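Local coordinates for protein ATPase associated with various cellular activities, AAA_5 (Staphylothermus marinus, PDB 6N0S) that probably hydrolyses ATP as the McrB subunit of a restriction endonuclease, this N-terminal EVE-like domain resembling PUA-like RNA-binding proteins and probably binding nucleic acid, at residues 88-91 with 92-96. Residues are numbered along the deposited sequence; the frame is centred on the assembly and turned at random.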
ATOM      1  N   LYS A  88     -11.662  11.222  -1.571  1.00 69.69           N
ATOM      2  CA  LYS A  88     -12.260  11.594  -0.302  1.00 63.82           C
ATOM      3  C   LYS A  88     -11.218  11.387   0.788  1.00 56.18           C
ATOM      4  O   LYS A  88     -10.399  10.462   0.707  1.00 56.00           O
ATOM      5  CB  LYS A  88     -13.515  10.758  -0.027  1.00 58.97           C
ATOM      6  CG  LYS A  88     -14.412  11.317   1.044  1.00 58.68           C
ATOM      7  CD  LYS A  88     -15.521  10.309   1.370  1.00 62.00           C
ATOM      8  CE  LYS A  88     -16.349  10.703   2.594  1.00 61.33           C
ATOM      9  NZ  LYS A  88     -15.523  11.355   3.667  1.00 65.47           N
ATOM     10  N   GLU A  89     -11.225  12.273   1.777  1.00 48.34           N
ATOM     11  CA  GLU A  89     -10.366  12.152   2.943  1.00 50.57           C
ATOM     12  C   GLU A  89     -11.223  11.945   4.194  1.00 53.02           C
ATOM     13  O   GLU A  89     -12.432  12.207   4.196  1.00 51.34           O
ATOM     14  CB  GLU A  89      -9.438  13.370   3.035  1.00 49.02           C
ATOM     15  CG  GLU A  89      -8.491  13.381   1.803  1.00 55.55           C
ATOM     16  CD  GLU A  89      -7.587  14.614   1.713  1.00 48.50           C
ATOM     17  OE1 GLU A  89      -7.652  15.476   2.622  1.00 59.60           O
ATOM     18  OE2 GLU A  89      -6.794  14.710   0.732  1.00 52.07           O
ATOM     19  N   TYR A  90     -10.603  11.412   5.251  1.00 50.63           N
ATOM     20  CA  TYR A  90     -11.345  10.770   6.334  1.00 42.36           C
ATOM     21  C   TYR A  90     -10.716  11.056   7.685  1.00 41.09           C
ATOM     22  O   TYR A  90      -9.495  11.209   7.805  1.00 40.92           O
ATOM     23  CB  TYR A  90     -11.385   9.258   6.177  1.00 43.87           C
ATOM     24  CG  TYR A  90     -12.048   8.760   4.932  1.00 44.96           C
ATOM     25  CD1 TYR A  90     -11.339   8.625   3.741  1.00 50.76           C
ATOM     26  CD2 TYR A  90     -13.383   8.407   4.941  1.00 45.33           C
ATOM     27  CE1 TYR A  90     -11.958   8.148   2.595  1.00 46.94           C
ATOM     28  CE2 TYR A  90     -14.005   7.938   3.802  1.00 47.58           C
ATOM     29  CZ  TYR A  90     -13.291   7.801   2.644  1.00 46.35           C
ATOM     30  OH  TYR A  90     -13.931   7.332   1.528  1.00 50.71           O
ATOM     31  N   SER A  91     -11.553  11.084   8.718  1.00 40.96           N
ATOM     32  CA  SER A  91     -11.003  10.946  10.056  1.00 38.98           C
ATOM     33  C   SER A  91     -10.759   9.466  10.353  1.00 33.68           C
ATOM     34  O   SER A  91     -11.089   8.590   9.567  1.00 38.60           O
ATOM     35  CB  SER A  91     -11.935  11.547  11.100  1.00 42.71           C
ATOM     36  OG  SER A  91     -13.093  10.768  11.212  1.00 44.12           O
ATOM     37  N   TRP A  92     -10.141   9.206  11.500  1.00 38.47           N
ATOM     38  CA  TRP A  92      -9.813   7.834  11.889  1.00 36.58           C
ATOM     39  C   TRP A  92     -11.065   7.010  12.138  1.00 41.02           C
ATOM     40  O   TRP A  92     -11.167   5.890  11.599  1.00 37.03           O
ATOM     41  CB  TRP A  92      -8.892   7.897  13.111  1.00 41.56           C
ATOM     42  CG  TRP A  92      -8.636   6.602  13.819  1.00 42.95           C
ATOM     43  CD1 TRP A  92      -8.906   6.317  15.131  1.00 41.91           C
ATOM     44  CD2 TRP A  92      -8.024   5.428  13.272  1.00 45.55           C
ATOM     45  NE1 TRP A  92      -8.497   5.042  15.435  1.00 39.60           N
ATOM     46  CE2 TRP A  92      -7.957   4.470  14.315  1.00 41.76           C
ATOM     47  CE3 TRP A  92      -7.530   5.091  12.002  1.00 37.10           C
ATOM     48  CZ2 TRP A  92      -7.416   3.213  14.135  1.00 36.85           C
ATOM     49  CZ3 TRP A  92      -6.996   3.833  11.821  1.00 52.19           C
ATOM     50  CH2 TRP A  92      -6.960   2.892  12.886  1.00 43.72           C
ATOM     51  N   PRO A  93     -12.060   7.482  12.879  1.00 44.88           N
ATOM     52  CA  PRO A  93     -13.260   6.653  13.045  1.00 41.59           C
ATOM     53  C   PRO A  93     -13.955   6.395  11.727  1.00 39.83           C
ATOM     54  O   PRO A  93     -14.437   5.285  11.494  1.00 35.27           O
ATOM     55  CB  PRO A  93     -14.111   7.458  14.039  1.00 45.85           C
ATOM     56  CG  PRO A  93     -13.149   8.384  14.717  1.00 48.73           C
ATOM     57  CD  PRO A  93     -12.106   8.707  13.702  1.00 42.14           C
ATOM     58  N   GLU A  94     -13.969   7.377  10.829  1.00 37.16           N
ATOM     59  CA  GLU A  94     -14.645   7.215   9.545  1.00 36.48           C
ATOM     60  C   GLU A  94     -13.948   6.166   8.687  1.00 38.70           C
ATOM     61  O   GLU A  94     -14.597   5.320   8.070  1.00 40.69           O
ATOM     62  CB  GLU A  94     -14.667   8.557   8.790  1.00 45.28           C
ATOM     63  CG  GLU A  94     -15.578   9.617   9.354  1.00 46.16           C
ATOM     64  CD  GLU A  94     -15.256  11.023   8.804  1.00 53.21           C
ATOM     65  OE1 GLU A  94     -14.432  11.169   7.867  1.00 48.03           O
ATOM     66  OE2 GLU A  94     -15.826  11.992   9.334  1.00 52.55           O
ATOM     67  N   ILE A  95     -12.619   6.245   8.571  1.00 43.22           N
ATOM     68  CA  ILE A  95     -11.969   5.312   7.655  1.00 38.88           C
ATOM     69  C   ILE A  95     -11.976   3.899   8.236  1.00 34.03           C
ATOM     70  O   ILE A  95     -12.070   2.930   7.488  1.00 37.79           O
ATOM     71  CB  ILE A  95     -10.551   5.786   7.287  1.00 35.02           C
ATOM     72  CG1 ILE A  95     -10.072   5.055   6.023  1.00 37.81           C
ATOM     73  CG2 ILE A  95      -9.566   5.578   8.428  1.00 31.08           C
ATOM     74  CD1 ILE A  95      -8.822   5.606   5.454  1.00 38.08           C
ATOM     75  N   LYS A  96     -11.861   3.758   9.560  1.00 38.64           N
ATOM     76  CA  LYS A  96     -12.047   2.448  10.224  1.00 38.02           C
ATOM     77  C   LYS A  96     -13.332   1.761   9.797  1.00 40.62           C
ATOM     78  O   LYS A  96     -13.379   0.541   9.606  1.00 37.08           O
ATOM     79  CB  LYS A  96     -12.157   2.613  11.728  1.00 42.98           C
ATOM     80  CG  LYS A  96     -10.950   2.706  12.502  1.00 44.77           C
ATOM     81  CD  LYS A  96     -11.415   3.076  13.906  1.00 37.82           C
ATOM     82  CE  LYS A  96     -10.889   2.097  14.939  1.00 46.63           C
ATOM     83  NZ  LYS A  96     -11.629   0.825  14.887  1.00 46.07           N
TER
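S91 and E94 meet at the start of helix 92-105 in one half of a capping box: S91 is the N-cap, and the carboxylate of E94, three residues on, turns back to its amide. The S91 N to E94 OE1 hydrogen bond is 3.0 Å long and nearly straight (166° at the hydrogen), but the N-H comes down on OE1 from well above the carboxylate plane. This reach depends on E94 CG lying beside its own backbone N (chi1 -71°), with the chain extended beyond it. I95 N donates to S91 O at 3.0 Å, the first i to i+4 bond of the helix, which starts from the N-cap residue itself.

Charge adds a looser element. K88 NZ stands 4.3 Å from E94 OE1, beyond a salt bridge, and makes a weak hydrogen bond to E89 O; the positive charge of K88 would probably favour the ionised form of E94.

Apolar contact lies mainly between Y90 and I95, whose side chains cross at about a right angle, CB to CB at 3.7 Å. The Y90 ring also has E94 CB at its edge, near the ring plane. L134 of strand 132-136 touches both Y90 and I95, while W32 of strand 30-34 meets I95 and W92, so the turn from strand 89-90 into the helix is packed against the small three-stranded sheet. K96 CG lies over the centre of one face of the W92 indole, 3.8 Å above its plane. At the cap, S91 OG, set between its backbone N and carbonyl carbon (chi1 69°), lies 3.4 Å from P93 CD.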